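Long-range contact in cellulose synthase 1 (Gluconacetobacter xylinus, PDB 4I86), which carries in its C-terminal region a PilZ domain, a small beta-barrel regulatory module that binds cyclic di-GMP: residues Pro71-Arg76 and Ile83-Ile88. Residues are numbered along the deposited sequence; the frame is centred on the assembly and turned at random.
Sequences PARIIR and IFIWTI
Ile74 lies over one face of the Phe84 ring: its CG1 sits 4.2 Å from the ring centroid in a CH-pi contact, placed there by a first torsion that sets CG1 anti to the backbone N (chi1 -173°), while CD1 reaches the rim atom CZ. At the indole edge of Trp86, Pro71 O lies in the ring plane, and Ala72 CB meets Trp86 CE3 obliquely, at 4.0 Å. Ile59 touches the side chains of both Phe84 and Trp86, helix 91-105 packs on Trp86, and the indole NE1 bonds to Ser37 O. The other face of the hairpin carries Arg73, Arg76, Ile83 and Ile85. Four backbone bonds join the antiparallel strands, two of them between Arg73 and Ile85. At a classic bulge, Ile75 N gives a straight 2.8 Å bond to Ile83 O, and Arg76 O accepts from Ile83 N; Ile75 CD1 reaches Ile83 CG2, and Ile75 CG2 lies 3.9 Å from Ile85 CG1, the two side chains crossing at about a right angle. Past the strand end, Thr87 N reaches Pro71 O from above its carbonyl plane. Water 1 donates to Pro71 O and Thr87 O, while water 2 links Ala72 O with Thr87 OG1. The hairpin is thus two-sided, Phe84 in the core, Trp86 buried against helix 91-105 and strand 55-63, and solvent helping to close the Pro71-Thr87 end.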
ATOM      1  N   PRO A  71      -2.126   4.271   5.882  1.00 15.82           N
ATOM      2  CA  PRO A  71      -0.912   3.908   6.633  1.00 21.10           C
ATOM      3  C   PRO A  71      -0.563   2.459   6.342  1.00 23.71           C
ATOM      4  O   PRO A  71      -1.451   1.646   6.054  1.00 20.11           O
ATOM      5  CB  PRO A  71      -1.332   4.037   8.108  1.00 21.80           C
ATOM      6  CG  PRO A  71      -2.576   4.859   8.091  1.00 24.75           C
ATOM      7  CD  PRO A  71      -3.263   4.537   6.775  1.00 22.95           C
ATOM      8  N   ALA A  72       0.718   2.134   6.416  1.00 24.82           N
ATOM      9  CA  ALA A  72       1.143   0.782   6.124  1.00 25.23           C
ATOM     10  C   ALA A  72       2.519   0.549   6.697  1.00 26.02           C
ATOM     11  O   ALA A  72       3.108   1.431   7.331  1.00 26.52           O
ATOM     12  CB  ALA A  72       1.120   0.511   4.615  1.00 21.61           C
ATOM     13  N   ARG A  73       3.012  -0.660   6.488  1.00 26.63           N
ATOM     14  CA  ARG A  73       4.364  -1.013   6.864  1.00 29.80           C
ATOM     15  C   ARG A  73       5.019  -1.660   5.652  1.00 28.39           C
ATOM     16  O   ARG A  73       4.469  -2.612   5.106  1.00 25.75           O
ATOM     17  CB  ARG A  73       4.337  -1.967   8.073  1.00 30.96           C
ATOM     18  CG  ARG A  73       4.395  -1.238   9.422  1.00 32.00           C
ATOM     19  CD  ARG A  73       4.331  -2.156  10.633  1.00 39.06           C
ATOM     20  NE  ARG A  73       2.954  -2.483  11.000  1.00 49.60           N
ATOM     21  CZ  ARG A  73       2.576  -2.980  12.180  1.00 54.68           C
ATOM     22  NH1 ARG A  73       3.474  -3.208  13.139  1.00 45.27           N
ATOM     23  NH2 ARG A  73       1.288  -3.240  12.400  1.00 47.24           N
ATOM     24  N   ILE A  74       6.154  -1.130   5.193  1.00 26.19           N
ATOM     25  CA  ILE A  74       6.893  -1.846   4.158  1.00 26.51           C
ATOM     26  C   ILE A  74       7.611  -3.011   4.843  1.00 33.70           C
ATOM     27  O   ILE A  74       8.222  -2.840   5.901  1.00 30.71           O
ATOM     28  CB  ILE A  74       7.876  -0.946   3.330  1.00 31.81           C
ATOM     29  CG1 ILE A  74       8.479  -1.756   2.168  1.00 33.61           C
ATOM     30  CG2 ILE A  74       8.969  -0.352   4.215  1.00 30.34           C
ATOM     31  CD1 ILE A  74       9.038  -0.918   1.031  1.00 35.27           C
ATOM     32  N   ILE A  75       7.496  -4.206   4.274  1.00 34.45           N
ATOM     33  CA  ILE A  75       8.064  -5.378   4.934  1.00 35.88           C
ATOM     34  C   ILE A  75       9.194  -6.013   4.121  1.00 37.17           C
ATOM     35  O   ILE A  75      10.057  -6.689   4.676  1.00 41.34           O
ATOM     36  CB  ILE A  75       6.975  -6.438   5.287  1.00 35.98           C
ATOM     37  CG1 ILE A  75       6.233  -6.906   4.036  1.00 33.18           C
ATOM     38  CG2 ILE A  75       5.988  -5.879   6.325  1.00 34.03           C
ATOM     39  CD1 ILE A  75       5.417  -8.191   4.239  1.00 33.50           C
ATOM     40  N   ARG A  76       9.182  -5.797   2.810  1.00 38.17           N
ATOM     41  CA  ARG A  76      10.278  -6.242   1.952  1.00 41.26           C
ATOM     42  C   ARG A  76      10.471  -5.288   0.784  1.00 42.50           C
ATOM     43  O   ARG A  76       9.513  -4.677   0.305  1.00 39.44           O
ATOM     44  CB  ARG A  76      10.023  -7.653   1.412  1.00 40.85           C
ATOM     45  CG  ARG A  76      11.262  -8.326   0.829  1.00 45.91           C
ATOM     46  CD  ARG A  76      10.899  -9.265  -0.315  1.00 52.22           C
ATOM     47  NE  ARG A  76      10.649  -8.541  -1.564  1.00 58.74           N
ATOM     48  CZ  ARG A  76      11.346  -8.710  -2.687  1.00 60.64           C
ATOM     49  NH1 ARG A  76      12.338  -9.595  -2.732  1.00 62.53           N
ATOM     50  NH2 ARG A  76      11.046  -7.999  -3.769  1.00 54.27           N
ATOM     51  N   ILE A  83       6.848  -4.687  -0.920  1.00 32.88           N
ATOM     52  CA  ILE A  83       5.706  -5.409  -0.347  1.00 32.08           C
ATOM     53  C   ILE A  83       5.252  -4.741   0.941  1.00 28.81           C
ATOM     54  O   ILE A  83       6.066  -4.460   1.832  1.00 31.19           O
ATOM     55  CB  ILE A  83       6.021  -6.893  -0.032  1.00 37.07           C
ATOM     56  CG1 ILE A  83       6.600  -7.607  -1.263  1.00 37.14           C
ATOM     57  CG2 ILE A  83       4.763  -7.597   0.520  1.00 32.82           C
ATOM     58  CD1 ILE A  83       5.677  -7.632  -2.472  1.00 38.15           C
ATOM     59  N   PHE A  84       3.945  -4.517   1.058  1.00 26.22           N
ATOM     60  CA  PHE A  84       3.412  -3.801   2.217  1.00 25.60           C
ATOM     61  C   PHE A  84       2.280  -4.570   2.888  1.00 25.49           C
ATOM     62  O   PHE A  84       1.609  -5.380   2.259  1.00 23.67           O
ATOM     63  CB  PHE A  84       2.878  -2.426   1.787  1.00 27.35           C
ATOM     64  CG  PHE A  84       3.894  -1.560   1.084  1.00 26.75           C
ATOM     65  CD1 PHE A  84       4.539  -0.541   1.761  1.00 26.01           C
ATOM     66  CD2 PHE A  84       4.192  -1.763  -0.258  1.00 27.55           C
ATOM     67  CE1 PHE A  84       5.474   0.258   1.121  1.00 25.66           C
ATOM     68  CE2 PHE A  84       5.129  -0.963  -0.903  1.00 27.24           C
ATOM     69  CZ  PHE A  84       5.767   0.043  -0.211  1.00 26.91           C
ATOM     70  N   ILE A  85       2.087  -4.302   4.176  1.00 22.98           N
ATOM     71  CA  ILE A  85       0.874  -4.695   4.874  1.00 24.18           C
ATOM     72  C   ILE A  85       0.179  -3.437   5.391  1.00 21.08           C
ATOM     73  O   ILE A  85       0.834  -2.536   5.901  1.00 22.16           O
ATOM     74  CB  ILE A  85       1.173  -5.638   6.064  1.00 27.12           C
ATOM     75  CG1 ILE A  85       2.200  -4.998   7.002  1.00 24.63           C
ATOM     76  CG2 ILE A  85       1.668  -6.989   5.562  1.00 25.05           C
ATOM     77  CD1 ILE A  85       2.440  -5.786   8.279  1.00 24.52           C
ATOM     78  N   TRP A  86      -1.138  -3.363   5.241  1.00 19.61           N
ATOM     79  CA  TRP A  86      -1.894  -2.223   5.757  1.00 20.69           C
ATOM     80  C   TRP A  86      -1.803  -2.158   7.268  1.00 22.65           C
ATOM     81  O   TRP A  86      -1.717  -3.187   7.930  1.00 26.25           O
ATOM     82  CB  TRP A  86      -3.363  -2.335   5.355  1.00 20.56           C
ATOM     83  CG  TRP A  86      -3.567  -2.506   3.873  1.00 20.34           C
ATOM     84  CD1 TRP A  86      -4.212  -3.529   3.245  1.00 19.65           C
ATOM     85  CD2 TRP A  86      -3.092  -1.634   2.846  1.00 19.09           C
ATOM     86  NE1 TRP A  86      -4.187  -3.339   1.883  1.00 21.23           N
ATOM     87  CE2 TRP A  86      -3.503  -2.179   1.615  1.00 20.18           C
ATOM     88  CE3 TRP A  86      -2.370  -0.431   2.849  1.00 19.49           C
ATOM     89  CZ2 TRP A  86      -3.221  -1.563   0.401  1.00 19.57           C
ATOM     90  CZ3 TRP A  86      -2.088   0.173   1.649  1.00 18.54           C
ATOM     91  CH2 TRP A  86      -2.509  -0.393   0.436  1.00 20.20           C
ATOM     92  N   THR A  87      -1.833  -0.934   7.792  1.00 23.67           N
ATOM     93  CA  THR A  87      -1.958  -0.642   9.214  1.00 24.91           C
ATOM     94  C   THR A  87      -3.359  -0.069   9.432  1.00 30.81           C
ATOM     95  O   THR A  87      -3.701   0.966   8.866  1.00 27.25           O
ATOM     96  CB  THR A  87      -0.956   0.460   9.629  1.00 28.77           C
ATOM     97  OG1 THR A  87       0.390  -0.017   9.476  1.00 32.74           O
ATOM     98  CG2 THR A  87      -1.176   0.863  11.064  1.00 32.75           C
ATOM     99  N   ILE A  88      -4.168  -0.726  10.250  1.00 31.67           N
ATOM    100  CA  ILE A  88      -5.555  -0.314  10.428  1.00 29.22           C
ATOM    101  C   ILE A  88      -5.845  -0.044  11.906  1.00 34.46           C
ATOM    102  O   ILE A  88      -5.980  -0.981  12.701  1.00 37.13           O
ATOM    103  CB  ILE A  88      -6.523  -1.417   9.919  1.00 29.13           C
ATOM    104  CG1 ILE A  88      -6.232  -1.776   8.455  1.00 26.92           C
ATOM    105  CG2 ILE A  88      -7.979  -0.971  10.079  1.00 28.21           C
ATOM    106  CD1 ILE A  88      -7.222  -2.767   7.847  1.00 29.35           C
TER
HETATM  107  O   HOH W   1      -4.106   1.119   6.012  1.00 20.51           O
HETATM  108  O   HOH W   2       2.103   2.030  10.324  1.00 32.35           O